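Neural-cadherin (Drosophila melanogaster, PDB 3UBG) is a calcium-dependent cell adhesion protein that connects cells by binding preferentially to itself, the chain here being three consecutive cadherin domains of its ectodomain. Local coordinates at residues A[136-141]-A[185-190]; A[98-103]-A[194-199]; A[36-41]-A[70-75]. All blocks are in the same frame, centred on the assembly; numbering follows the deposited sequence.

Contact 1: residues A[136-141]-A[185-190]; sequences DTDHNI and DQNGKV. With CA (calcium ion), chain D; ZN (zinc ion), chain C; CA (calcium ion), chain E.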
loop_
_atom_site.group_PDB
_atom_site.type_symbol
_atom_site.label_atom_id
_atom_site.label_comp_id
_atom_site.label_asym_id
_atom_site.label_seq_id
_atom_site.Cartn_x
_atom_site.Cartn_y
_atom_site.Cartn_z
ATOM N N ASP A 136 9.433 -3.672 8.893
ATOM C CA ASP A 136 10.194 -3.839 10.130
ATOM C C ASP A 136 11.440 -2.957 10.167
ATOM O O ASP A 136 11.902 -2.493 9.131
ATOM C CB ASP A 136 10.514 -5.316 10.348
ATOM C CG ASP A 136 9.260 -6.178 10.309
ATOM O OD1 ASP A 136 8.238 -5.765 10.855
ATOM O OD2 ASP A 136 9.252 -7.248 9.710
ATOM N N THR A 137 11.962 -2.701 11.364
ATOM C CA THR A 137 13.176 -1.900 11.515
ATOM C C THR A 137 14.388 -2.728 11.108
ATOM O O THR A 137 15.457 -2.192 10.874
ATOM C CB THR A 137 13.375 -1.407 12.974
ATOM O OG1 THR A 137 13.669 -2.519 13.831
ATOM C CG2 THR A 137 12.137 -0.701 13.495
ATOM N N ASP A 138 14.182 -4.032 10.975
ATOM C CA ASP A 138 15.247 -5.027 10.930
ATOM C C ASP A 138 15.258 -5.860 9.625
ATOM O O ASP A 138 15.618 -7.039 9.618
ATOM C CB ASP A 138 15.036 -5.942 12.139
ATOM C CG ASP A 138 16.072 -7.038 12.256
ATOM O OD1 ASP A 138 17.202 -6.868 11.736
ATOM O OD2 ASP A 138 15.745 -8.071 12.896
ATOM N N HIS A 139 14.878 -5.247 8.512
ATOM C CA HIS A 139 14.733 -5.985 7.254
ATOM C C HIS A 139 16.039 -6.304 6.534
ATOM O O HIS A 139 17.070 -5.701 6.779
ATOM C CB HIS A 139 13.850 -5.195 6.309
ATOM C CG HIS A 139 14.327 -3.798 6.096
ATOM N ND1 HIS A 139 15.378 -3.495 5.265
ATOM C CD2 HIS A 139 13.909 -2.624 6.625
ATOM C CE1 HIS A 139 15.581 -2.189 5.268
ATOM N NE2 HIS A 139 14.701 -1.640 6.091
ATOM N N ASN A 140 15.961 -7.258 5.616
ATOM C CA ASN A 140 17.110 -7.700 4.832
ATOM C C ASN A 140 16.598 -8.283 3.515
ATOM O O ASN A 140 16.403 -9.491 3.397
ATOM C CB ASN A 140 17.891 -8.755 5.619
ATOM C CG ASN A 140 19.083 -9.308 4.850
ATOM O OD1 ASN A 140 19.704 -8.614 4.037
ATOM N ND2 ASN A 140 19.412 -10.569 5.113
ATOM N N ILE A 141 16.369 -7.410 2.538
ATOM C CA ILE A 141 15.619 -7.768 1.330
ATOM C C ILE A 141 16.438 -8.382 0.199
ATOM O O ILE A 141 17.481 -7.847 -0.205
ATOM C CB ILE A 141 14.836 -6.564 0.777
ATOM C CG1 ILE A 141 13.639 -6.244 1.679
ATOM C CG2 ILE A 141 14.319 -6.872 -0.614
ATOM C CD1 ILE A 141 13.531 -4.794 2.105
ATOM N N ASP A 185 12.210 -10.945 2.763
ATOM C CA ASP A 185 12.951 -10.382 3.877
ATOM C C ASP A 185 13.613 -11.572 4.556
ATOM O O ASP A 185 12.952 -12.366 5.226
ATOM C CB ASP A 185 12.037 -9.615 4.839
ATOM C CG ASP A 185 12.769 -9.139 6.090
ATOM O OD1 ASP A 185 14.008 -9.285 6.156
ATOM O OD2 ASP A 185 12.112 -8.596 7.001
ATOM N N GLN A 186 14.917 -11.713 4.349
ATOM C CA GLN A 186 15.640 -12.856 4.875
ATOM C C GLN A 186 16.015 -12.681 6.346
ATOM O O GLN A 186 16.796 -13.454 6.895
ATOM C CB GLN A 186 16.850 -13.175 4.001
ATOM C CG GLN A 186 16.457 -13.356 2.550
ATOM C CD GLN A 186 17.340 -14.338 1.794
ATOM O OE1 GLN A 186 18.515 -14.522 2.115
ATOM N NE2 GLN A 186 16.767 -14.972 0.771
ATOM N N ASN A 187 15.436 -11.666 6.981
ATOM C CA ASN A 187 15.491 -11.553 8.433
ATOM C C ASN A 187 14.212 -11.992 9.134
ATOM O O ASN A 187 14.110 -11.860 10.349
ATOM C CB ASN A 187 15.817 -10.132 8.857
ATOM C CG ASN A 187 17.293 -9.866 8.869
ATOM O OD1 ASN A 187 18.091 -10.724 8.474
ATOM N ND2 ASN A 187 17.677 -8.670 9.315
ATOM N N GLY A 188 13.242 -12.500 8.375
ATOM C CA GLY A 188 11.956 -12.882 8.941
ATOM C C GLY A 188 11.470 -14.243 8.467
ATOM O O GLY A 188 10.993 -14.380 7.337
ATOM N N LYS A 189 11.590 -15.255 9.323
ATOM C CA LYS A 189 11.212 -16.614 8.935
ATOM C C LYS A 189 9.708 -16.862 9.041
ATOM O O LYS A 189 9.003 -16.162 9.769
ATOM C CB LYS A 189 11.969 -17.641 9.777
ATOM C CG LYS A 189 13.476 -17.483 9.723
ATOM C CD LYS A 189 14.194 -18.736 10.205
ATOM C CE LYS A 189 15.685 -18.471 10.417
ATOM N NZ LYS A 189 16.368 -17.930 9.195
ATOM N N VAL A 190 9.219 -17.842 8.292
ATOM C CA VAL A 190 7.871 -18.351 8.505
ATOM C C VAL A 190 8.000 -19.776 9.030
ATOM O O VAL A 190 7.178 -20.240 9.826
ATOM C CB VAL A 190 7.031 -18.339 7.217
ATOM C CG1 VAL A 190 5.601 -17.943 7.534
ATOM C CG2 VAL A 190 7.634 -17.386 6.200
HETATM CA CA CA D . 9.788 -8.072 7.521
HETATM ZN ZN ZN C . 14.667 0.483 6.601
HETATM CA CA CA E . 7.463 -5.627 13.244
#

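Contact 2: residues A[98-103]-A[194-199]; sequences DVNDEP and RFQSTP. With CA (calcium ion), chain D; CA (calcium ion), chain E; CA (calcium ion), chain F.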
loop_
_atom_site.group_PDB
_atom_site.type_symbol
_atom_site.label_atom_id
_atom_site.label_comp_id
_atom_site.label_asym_id
_atom_site.label_seq_id
_atom_site.Cartn_x
_atom_site.Cartn_y
_atom_site.Cartn_z
ATOM N N ASP A 98 9.931 -3.903 18.568
ATOM C CA ASP A 98 9.712 -4.414 17.229
ATOM C C ASP A 98 10.296 -5.809 17.053
ATOM O O ASP A 98 11.411 -6.079 17.487
ATOM C CB ASP A 98 10.343 -3.487 16.196
ATOM C CG ASP A 98 10.147 -3.986 14.788
ATOM O OD1 ASP A 98 8.994 -4.313 14.462
ATOM O OD2 ASP A 98 11.126 -4.079 14.019
ATOM N N VAL A 99 9.536 -6.674 16.394
ATOM C CA VAL A 99 10.001 -7.985 15.987
ATOM C C VAL A 99 9.815 -8.045 14.468
ATOM O O VAL A 99 8.981 -7.352 13.910
ATOM C CB VAL A 99 9.192 -9.115 16.722
ATOM C CG1 VAL A 99 9.385 -10.441 16.057
ATOM C CG2 VAL A 99 9.587 -9.209 18.202
ATOM N N ASN A 100 10.609 -8.834 13.776
ATOM C CA ASN A 100 10.480 -8.876 12.327
ATOM C C ASN A 100 9.327 -9.796 11.951
ATOM O O ASN A 100 9.470 -11.018 11.957
ATOM C CB ASN A 100 11.787 -9.339 11.684
ATOM C CG ASN A 100 11.859 -9.015 10.201
ATOM O OD1 ASN A 100 10.888 -9.172 9.472
ATOM N ND2 ASN A 100 13.021 -8.586 9.748
ATOM N N ASP A 101 8.183 -9.207 11.623
ATOM C CA ASP A 101 6.953 -9.969 11.532
ATOM C C ASP A 101 5.998 -9.452 10.463
ATOM O O ASP A 101 4.829 -9.849 10.422
ATOM C CB ASP A 101 6.261 -9.989 12.897
ATOM C CG ASP A 101 5.610 -8.659 13.247
ATOM O OD1 ASP A 101 6.013 -7.630 12.684
ATOM O OD2 ASP A 101 4.694 -8.641 14.097
ATOM N N GLU A 102 6.480 -8.550 9.614
ATOM C CA GLU A 102 5.655 -8.049 8.511
ATOM C C GLU A 102 6.294 -8.366 7.159
ATOM O O GLU A 102 7.491 -8.211 6.976
ATOM C CB GLU A 102 5.409 -6.553 8.658
ATOM C CG GLU A 102 4.783 -6.169 9.988
ATOM C CD GLU A 102 3.432 -6.843 10.222
ATOM O OE1 GLU A 102 2.871 -7.424 9.276
ATOM O OE2 GLU A 102 2.919 -6.777 11.346
ATOM N N PRO A 103 5.493 -8.836 6.203
ATOM C CA PRO A 103 6.074 -9.179 4.898
ATOM C C PRO A 103 6.500 -7.943 4.102
ATOM O O PRO A 103 5.945 -6.867 4.304
ATOM C CB PRO A 103 4.922 -9.918 4.198
ATOM C CG PRO A 103 3.674 -9.336 4.816
ATOM C CD PRO A 103 4.039 -9.077 6.261
ATOM N N ARG A 194 11.343 -21.269 4.974
ATOM C CA ARG A 194 10.915 -20.112 4.186
ATOM C C ARG A 194 10.917 -18.751 4.890
ATOM O O ARG A 194 10.846 -18.666 6.115
ATOM C CB ARG A 194 9.532 -20.406 3.604
ATOM C CG ARG A 194 9.482 -21.769 2.928
ATOM C CD ARG A 194 8.061 -22.265 2.706
ATOM N NE ARG A 194 7.252 -22.182 3.917
ATOM C CZ ARG A 194 6.236 -21.337 4.076
ATOM N NH1 ARG A 194 5.903 -20.509 3.090
ATOM N NH2 ARG A 194 5.549 -21.325 5.214
ATOM N N PHE A 195 10.997 -17.686 4.089
ATOM C CA PHE A 195 10.986 -16.312 4.600
ATOM C C PHE A 195 9.743 -15.553 4.186
ATOM O O PHE A 195 9.052 -15.945 3.240
ATOM C CB PHE A 195 12.193 -15.541 4.084
ATOM C CG PHE A 195 13.501 -16.160 4.443
ATOM C CD1 PHE A 195 13.898 -16.242 5.763
ATOM C CD2 PHE A 195 14.340 -16.654 3.454
ATOM C CE1 PHE A 195 15.105 -16.808 6.089
ATOM C CE2 PHE A 195 15.549 -17.221 3.772
ATOM C CZ PHE A 195 15.934 -17.299 5.092
ATOM N N GLN A 196 9.467 -14.460 4.890
ATOM C CA GLN A 196 8.429 -13.524 4.461
ATOM C C GLN A 196 8.658 -13.043 3.025
ATOM O O GLN A 196 9.785 -12.756 2.627
ATOM C CB GLN A 196 8.381 -12.305 5.372
ATOM C CG GLN A 196 8.224 -12.595 6.841
ATOM C CD GLN A 196 8.861 -11.498 7.669
ATOM O OE1 GLN A 196 9.582 -10.660 7.139
ATOM N NE2 GLN A 196 8.608 -11.504 8.966
ATOM N N SER A 197 7.565 -12.917 2.282
ATOM C CA SER A 197 7.601 -12.670 0.845
ATOM C C SER A 197 6.551 -11.679 0.413
ATOM O O SER A 197 5.420 -11.701 0.893
ATOM C CB SER A 197 7.291 -13.963 0.078
ATOM O OG SER A 197 8.304 -14.927 0.248
ATOM N N THR A 198 6.917 -10.837 -0.537
ATOM C CA THR A 198 5.939 -10.164 -1.369
ATOM C C THR A 198 5.098 -11.230 -2.075
ATOM O O THR A 198 5.477 -12.398 -2.112
ATOM C CB THR A 198 6.657 -9.373 -2.476
ATOM O OG1 THR A 198 7.245 -10.284 -3.420
ATOM C CG2 THR A 198 7.747 -8.492 -1.882
ATOM N N PRO A 199 3.976 -10.819 -2.672
ATOM C CA PRO A 199 3.287 -11.610 -3.699
ATOM C C PRO A 199 4.204 -11.844 -4.905
ATOM O O PRO A 199 5.204 -11.129 -5.083
ATOM C CB PRO A 199 2.167 -10.676 -4.168
ATOM C CG PRO A 199 2.086 -9.598 -3.171
ATOM C CD PRO A 199 3.400 -9.473 -2.515
HETATM CA CA CA D . 9.788 -8.072 7.521
HETATM CA CA CA E . 7.463 -5.627 13.244
HETATM CA CA CA F . 3.758 -6.219 13.610
HETATM O O HOH W 1 1.621 -7.447 14.820
#

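Contact 3: residues A[36-41]-A[70-75]; sequences KIRDDN and DFWVII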
loop_
_atom_site.group_PDB
_atom_site.type_symbol
_atom_site.label_atom_id
_atom_site.label_comp_id
_atom_site.label_asym_id
_atom_site.label_seq_id
_atom_site.Cartn_x
_atom_site.Cartn_y
_atom_site.Cartn_z
ATOM N N LYS A 36 -10.797 -0.458 36.748
ATOM C CA LYS A 36 -11.505 -0.132 35.539
ATOM C C LYS A 36 -10.605 0.776 34.699
ATOM O O LYS A 36 -10.031 1.734 35.209
ATOM C CB LYS A 36 -12.837 0.541 35.887
ATOM C CG LYS A 36 -13.796 0.643 34.716
ATOM C CD LYS A 36 -15.253 0.506 35.156
ATOM C CE LYS A 36 -15.501 -0.808 35.898
ATOM N NZ LYS A 36 -16.950 -1.166 35.949
ATOM N N ILE A 37 -10.457 0.456 33.422
ATOM C CA ILE A 37 -9.681 1.303 32.520
ATOM C C ILE A 37 -10.451 2.608 32.329
ATOM O O ILE A 37 -11.677 2.616 32.249
ATOM C CB ILE A 37 -9.421 0.588 31.157
ATOM C CG1 ILE A 37 -8.099 1.037 30.523
ATOM C CG2 ILE A 37 -10.617 0.740 30.198
ATOM C CD1 ILE A 37 -7.835 0.399 29.129
ATOM N N ARG A 38 -9.739 3.719 32.288
ATOM C CA ARG A 38 -10.386 5.008 32.133
ATOM C C ARG A 38 -10.941 5.192 30.717
ATOM O O ARG A 38 -12.022 5.743 30.534
ATOM C CB ARG A 38 -9.424 6.134 32.512
ATOM C CG ARG A 38 -9.619 7.423 31.733
ATOM C CD ARG A 38 -8.759 8.515 32.331
ATOM N NE ARG A 38 -8.254 9.476 31.347
ATOM C CZ ARG A 38 -7.245 9.236 30.511
ATOM N NH1 ARG A 38 -6.645 8.054 30.509
ATOM N NH2 ARG A 38 -6.844 10.168 29.663
ATOM N N ASP A 39 -10.213 4.718 29.713
ATOM C CA ASP A 39 -10.727 4.772 28.347
ATOM C C ASP A 39 -10.547 3.455 27.605
ATOM O O ASP A 39 -9.515 2.801 27.714
ATOM C CB ASP A 39 -10.069 5.904 27.564
ATOM C CG ASP A 39 -10.389 7.265 28.135
ATOM O OD1 ASP A 39 -11.578 7.500 28.457
ATOM O OD2 ASP A 39 -9.453 8.092 28.271
ATOM N N ASP A 40 -11.556 3.062 26.848
ATOM C CA ASP A 40 -11.423 1.875 26.016
ATOM C C ASP A 40 -10.101 1.922 25.241
ATOM O O ASP A 40 -9.795 2.917 24.576
ATOM C CB ASP A 40 -12.593 1.764 25.042
ATOM C CG ASP A 40 -12.748 0.364 24.496
ATOM O OD1 ASP A 40 -12.496 0.157 23.285
ATOM O OD2 ASP A 40 -13.101 -0.536 25.294
ATOM N N ASN A 41 -9.317 0.852 25.344
ATOM C CA ASN A 41 -8.054 0.758 24.617
ATOM C C ASN A 41 -8.079 -0.338 23.540
ATOM O O ASN A 41 -8.574 -1.427 23.780
ATOM C CB ASN A 41 -6.911 0.497 25.585
ATOM C CG ASN A 41 -5.574 0.737 24.958
ATOM O OD1 ASN A 41 -4.992 -0.151 24.342
ATOM N ND2 ASN A 41 -5.084 1.948 25.086
ATOM N N ASP A 70 -0.144 3.301 26.366
ATOM C CA ASP A 70 -0.121 4.270 27.455
ATOM C C ASP A 70 -1.551 4.530 27.898
ATOM O O ASP A 70 -2.330 5.099 27.152
ATOM C CB ASP A 70 0.484 5.573 26.927
ATOM C CG ASP A 70 0.841 6.566 28.027
ATOM O OD1 ASP A 70 0.249 6.525 29.136
ATOM O OD2 ASP A 70 1.730 7.415 27.764
ATOM N N PHE A 71 -1.919 4.114 29.101
ATOM C CA PHE A 71 -3.312 4.264 29.519
ATOM C C PHE A 71 -3.427 4.486 31.017
ATOM O O PHE A 71 -2.505 4.196 31.781
ATOM C CB PHE A 71 -4.170 3.051 29.091
ATOM C CG PHE A 71 -3.692 1.741 29.650
ATOM C CD1 PHE A 71 -2.590 1.094 29.099
ATOM C CD2 PHE A 71 -4.333 1.158 30.736
ATOM C CE1 PHE A 71 -2.133 -0.111 29.619
ATOM C CE2 PHE A 71 -3.883 -0.062 31.269
ATOM C CZ PHE A 71 -2.788 -0.696 30.713
ATOM N N TRP A 72 -4.572 5.014 31.415
ATOM C CA TRP A 72 -4.886 5.199 32.817
ATOM C C TRP A 72 -5.860 4.143 33.328
ATOM O O TRP A 72 -6.653 3.585 32.580
ATOM C CB TRP A 72 -5.476 6.587 33.036
ATOM C CG TRP A 72 -4.439 7.636 33.043
ATOM C CD1 TRP A 72 -3.920 8.277 31.962
ATOM C CD2 TRP A 72 -3.764 8.165 34.190
ATOM N NE1 TRP A 72 -2.978 9.185 32.363
ATOM C CE2 TRP A 72 -2.861 9.139 33.725
ATOM C CE3 TRP A 72 -3.844 7.918 35.565
ATOM C CZ2 TRP A 72 -2.042 9.867 34.581
ATOM C CZ3 TRP A 72 -3.023 8.639 36.415
ATOM C CH2 TRP A 72 -2.140 9.605 35.920
ATOM N N VAL A 73 -5.791 3.874 34.616
ATOM C CA VAL A 73 -6.714 2.943 35.222
ATOM C C VAL A 73 -7.289 3.554 36.482
ATOM O O VAL A 73 -6.577 4.192 37.248
ATOM C CB VAL A 73 -6.026 1.615 35.542
ATOM C CG1 VAL A 73 -6.799 0.874 36.585
ATOM C CG2 VAL A 73 -5.897 0.787 34.278
ATOM N N ILE A 74 -8.588 3.372 36.671
ATOM C CA ILE A 74 -9.274 3.865 37.854
ATOM C C ILE A 74 -9.457 2.732 38.851
ATOM O O ILE A 74 -9.975 1.688 38.505
ATOM C CB ILE A 74 -10.626 4.484 37.473
ATOM C CG1 ILE A 74 -10.394 5.614 36.466
ATOM C CG2 ILE A 74 -11.327 5.007 38.707
ATOM C CD1 ILE A 74 -11.655 6.185 35.870
ATOM N N ILE A 75 -9.019 2.936 40.085
ATOM C CA ILE A 75 -9.011 1.865 41.073
ATOM C C ILE A 75 -9.954 2.175 42.230
ATOM O O ILE A 75 -9.643 2.991 43.092
ATOM C CB ILE A 75 -7.594 1.646 41.611
ATOM C CG1 ILE A 75 -6.600 1.642 40.450
ATOM C CG2 ILE A 75 -7.506 0.366 42.431
ATOM C CD1 ILE A 75 -5.170 1.572 40.891
#

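Contact 1: residues A[136-141]-A[185-190]
N187 crosses the D138 side chain at about a right angle and gives ND2 to D138 O over 2.6 Å; the acceptor lies near the N187 amide plane, but the donor stands above the D138 carbonyl plane. The same ND2 makes a weak, bent bond to D138 OD1 at 3.1 Å. At the amide's other end, N187 OD1 rests 3.5 Å from N140 CB, with the two amide planes turned 53° apart. With CG of D185 anti to the backbone N (chi1 174°), its carboxylate has two tasks: OD2 binds the chain D calcium ion at 2.4 Å, and OD1 accepts N140 N and N187 N from opposite faces of its plane. The N187 bond closes an Asx turn within the type I turn D185 to G188, which carries D185 as a ligand of the calcium site at the junction of two cadherin domains. D136 OD2 and D185 OD2 lie 4.2 Å apart on that calcium, a closeness the metal probably offsets, while D136 OD1 binds the chain E calcium. H139 lays CB against D185 OD2 and its ring gives NE2 to zinc. Q186 N to N140 O, 2.8 Å, ties the backbones beside the antiparallel pair I141 and D185.

Contact 2: residues A[98-103]-A[194-199]
Q196 and N100 meet at the chain D calcium ion, each giving it an amide oxygen: Q196 OE1 binds at 2.6 Å and N100 OD1 at 2.5 Å. The backbone of the same loop adds E102 O, at 2.4 Å from this calcium, so that Q196 closes a site largely built by others; D134, D136 and D185 supply its remaining ligands. From strand 195-207, Q196 reaches over with CG anti to its carbonyl carbon (chi1 -54°) and the rest of the chain extended. The loop 98-103 has the DxND sequence of cadherin linkers, and its other oxygens serve the two further ions: D98 OD1, V99 O and D101 OD1 bind the chain E calcium, while both carboxylate oxygens of D101, E102 OE2 and a water bind the chain F calcium. Three calcium ions at a domain interface are what stiffens cadherin ectodomains.

Hydrogen bonding across the contact is weak. Q196 NE2 lies 3.2 Å from N100 O and 3.3 Å from N100 OD1, both bonds bent, with the two amide planes 42° apart.

Van der Waals packing is slight: P103 CA comes within 3.9 Å of Q196 CB, and P103 CB within 3.8 Å of S197 O.

Strand 195-207 runs between strands 113-117 and 176-185 in a mixed sheet, where Q196 bonds through its backbone to D185 and G188. The loop 98-103 leads from strand 87-97 of the preceding domain into strand 105-106, which joins the opposing sheet.

Contact 3: residues A[36-41]-A[70-75]
R38 runs beside W72 and brings NH1 within 3.1 Å of W72 CD1, its CD lying alongside W72 CB. The guanidinium and indole planes are 80° apart and the approach is oblique. Over the centre of the guanidinium, 3.3 Å above its plane, sits D39 OD2; no N-H points at this oxygen, and the attraction is one of charge. The backbones of R38 and W72 are joined as well, R38 N giving a bond of 3.1 Å to W72 O. W72 has CG anti to its carbonyl carbon (chi1 -78°), which puts the six-membered ring on the far side from R38, with R91 of strand 87-97 touching the side chain, and leaves CB and CD1 as the near end that NH1 meets. Putting an alanine here removes the indole, which would probably leave the guanidinium of R38 without its aromatic neighbour and more able to swing.

I74, two residues on, lies on the same face of the sheet and puts CD1 4.0 Å from R38 CB. Its backbone pairs with K36 in both directions: I74 N gives to K36 O at 2.6 Å, and K36 N returns a bond to I74 O at 2.9 Å. On the opposite face I37 CG1 meets F71 CD2 at 3.8 Å, the two side chains at about a right angle, with V73 and V46 close by. Strand 34-37 thus forms the edge of a sheet next to strand 68-76, the antiparallel pairing of strands C and F typical of the Greek-key beta sandwich of cadherin domains.

How the contacts relate
Contact 3 comes first along the chain and closes before the other two open; it lies within the first of the three cadherin domains, its centre about 33 Å from that of contact 2 and about 35 Å from that of contact 1. Contacts 1 and 2 are close neighbours, centres about 6 Å apart, with contact 1 nested inside the long loop that contact 2 closes. Both touch the chain D and chain E calcium ions, and strand 195-207 is the next strand after 188-189. Contact 3 therefore belongs to the sandwich of one domain, whereas contacts 1 and 2 contribute much of the calcium-bound junction that stiffens the link between that domain and the next.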